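Local coordinates for DUF917 domain-containing protein (Chromobacterium violaceum, PDB 2O3I) that is of unknown function but has the two-domain S-Me-THD-like (DUF917) architecture, at residues A[284-289]-A[351-356]. The protein carries 2 engineered substitutions. Residues are numbered along the deposited sequence; the frame is centred on the assembly and turned at random.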
loop_
_atom_site.group_PDB
_atom_site.type_symbol
_atom_site.label_atom_id
_atom_site.label_comp_id
_atom_site.label_asym_id
_atom_site.label_seq_id
_atom_site.Cartn_x
_atom_site.Cartn_y
_atom_site.Cartn_z
ATOM N N VAL A 284 20.386 4.315 23.950
ATOM C CA VAL A 284 21.551 3.635 24.499
ATOM C C VAL A 284 22.134 4.625 25.498
ATOM O O VAL A 284 22.191 5.829 25.230
ATOM C CB VAL A 284 22.613 3.283 23.415
ATOM C CG1 VAL A 284 21.989 2.410 22.332
ATOM C CG2 VAL A 284 23.198 4.538 22.820
ATOM N N VAL A 285 22.540 4.120 26.658
ATOM C CA VAL A 285 23.086 4.968 27.704
ATOM C C VAL A 285 24.541 4.640 27.998
ATOM O O VAL A 285 24.949 3.483 27.961
ATOM C CB VAL A 285 22.256 4.820 29.003
ATOM C CG1 VAL A 285 22.712 5.841 30.046
ATOM C CG2 VAL A 285 20.772 4.983 28.686
ATOM N N LEU A 286 25.318 5.677 28.279
ATOM C CA LEU A 286 26.730 5.532 28.602
ATOM C C LEU A 286 26.993 6.318 29.876
ATOM O O LEU A 286 26.539 7.455 30.015
ATOM C CB LEU A 286 27.609 6.089 27.479
ATOM C CG LEU A 286 27.566 5.434 26.096
ATOM C CD1 LEU A 286 26.266 5.784 25.386
ATOM C CD2 LEU A 286 28.757 5.917 25.284
ATOM N N GLU A 287 27.721 5.714 30.809
ATOM C CA GLU A 287 28.041 6.381 32.062
ATOM C C GLU A 287 29.543 6.568 32.238
ATOM O O GLU A 287 30.336 5.677 31.935
ATOM C CB GLU A 287 27.454 5.597 33.240
ATOM C CG GLU A 287 25.931 5.645 33.301
ATOM C CD GLU A 287 25.372 5.089 34.603
ATOM O OE1 GLU A 287 25.515 3.871 34.848
ATOM O OE2 GLU A 287 24.790 5.875 35.384
ATOM N N ASP A 288 29.924 7.744 32.725
ATOM C CA ASP A 288 31.324 8.083 32.943
ATOM C C ASP A 288 31.506 8.568 34.380
ATOM O O ASP A 288 32.018 9.662 34.620
ATOM C CB ASP A 288 31.749 9.174 31.949
ATOM C CG ASP A 288 33.219 9.531 32.061
ATOM O OD1 ASP A 288 34.063 8.613 31.988
ATOM O OD2 ASP A 288 33.532 10.733 32.214
ATOM N N GLY A 289 31.076 7.743 35.331
ATOM C CA GLY A 289 31.189 8.096 36.736
ATOM C C GLY A 289 30.408 9.352 37.062
ATOM O O GLY A 289 30.958 10.453 37.038
ATOM N N ARG A 351 34.408 -3.073 27.192
ATOM C CA ARG A 351 35.268 -2.076 26.557
ATOM C C ARG A 351 34.695 -0.664 26.647
ATOM O O ARG A 351 33.482 -0.477 26.673
ATOM C CB ARG A 351 35.505 -2.437 25.090
ATOM C CG ARG A 351 36.284 -3.720 24.884
ATOM C CD ARG A 351 36.693 -3.861 23.431
ATOM N NE ARG A 351 35.551 -4.104 22.557
ATOM C CZ ARG A 351 35.552 -3.895 21.244
ATOM N NH1 ARG A 351 36.637 -3.428 20.639
ATOM N NH2 ARG A 351 34.467 -4.160 20.531
ATOM N N LYS A 352 35.580 0.327 26.685
ATOM C CA LYS A 352 35.160 1.718 26.780
ATOM C C LYS A 352 34.698 2.244 25.427
ATOM O O LYS A 352 35.423 2.161 24.431
ATOM C CB LYS A 352 36.303 2.573 27.318
ATOM N N ALA A 353 33.485 2.789 25.404
ATOM C CA ALA A 353 32.899 3.327 24.186
ATOM C C ALA A 353 32.766 4.848 24.229
ATOM O O ALA A 353 32.510 5.438 25.282
ATOM C CB ALA A 353 31.534 2.696 23.952
ATOM N N ALA A 354 32.937 5.477 23.070
ATOM C CA ALA A 354 32.823 6.920 22.958
ATOM C C ALA A 354 31.733 7.277 21.959
ATOM O O ALA A 354 31.303 6.441 21.161
ATOM C CB ALA A 354 34.141 7.516 22.509
ATOM N N VAL A 355 31.293 8.525 22.014
ATOM C CA VAL A 355 30.274 9.023 21.108
ATOM C C VAL A 355 30.906 10.172 20.337
ATOM O O VAL A 355 31.374 11.152 20.927
ATOM C CB VAL A 355 29.039 9.535 21.872
ATOM C CG1 VAL A 355 27.982 10.021 20.886
ATOM C CG2 VAL A 355 28.482 8.426 22.771
ATOM N N ILE A 356 30.936 10.033 19.015
ATOM C CA ILE A 356 31.519 11.042 18.149
ATOM C C ILE A 356 30.473 11.672 17.243
ATOM O O ILE A 356 29.604 10.990 16.706
ATOM C CB ILE A 356 32.647 10.436 17.277
ATOM C CG1 ILE A 356 33.810 10.006 18.175
ATOM C CG2 ILE A 356 33.130 11.452 16.241
ATOM C CD1 ILE A 356 34.939 9.289 17.446
#
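Leu286 meets Val355 and Ala353 through one methyl, CD2. The leucine reaches across from strand 283-287 to strand 352-358. Leu286 CD2 lies 3.6 Å from Val355 CG2, and the two side chains run at a slant to each other. Leu286 CD2 is also 3.8 Å from Ala353 O. The methyl of Ala353 is looser, with its CB 4.5 Å from Leu286 CD2. CD2 lies on the side to which Ala353 and Val355 both project, near the Ala353 carbonyl and closer to the valine methyl than to the alanine methyl. Ala354, between them, points the other way, where it touches Ala244 of helix 244-255.

The torsions of both side chains set up the meeting. Leu286 holds CG opposite its carbonyl carbon (chi1 -64°), and its second torsion (chi2 73°) sends CD2, not CD1, to the far strand. In Val355, CG1 is anti to the backbone N (chi1 -179°). This leaves CG2 beside that N, as the branch that faces the leucine.

The two strands are not hydrogen-bonded neighbours. Strand 266-268 pairs antiparallel with both of them, in the antiparallel sheet of the C-terminal S-Me-THD-like region. The CA atoms of Leu286 and Ala353 are 7.9 Å apart. Leu268 of the middle strand touches both residues. Phe263 also packs on Leu286, and Ile320 of strand 319-324 packs on Val355.

All three touching residues are buried, and no hydrogen bond or salt bridge crosses between the segments. The side-chain contact is apolar, and the approach of CD2 to Ala353 O is only van der Waals. The two strands meet here through side chains, while their backbones pair with the strand between them.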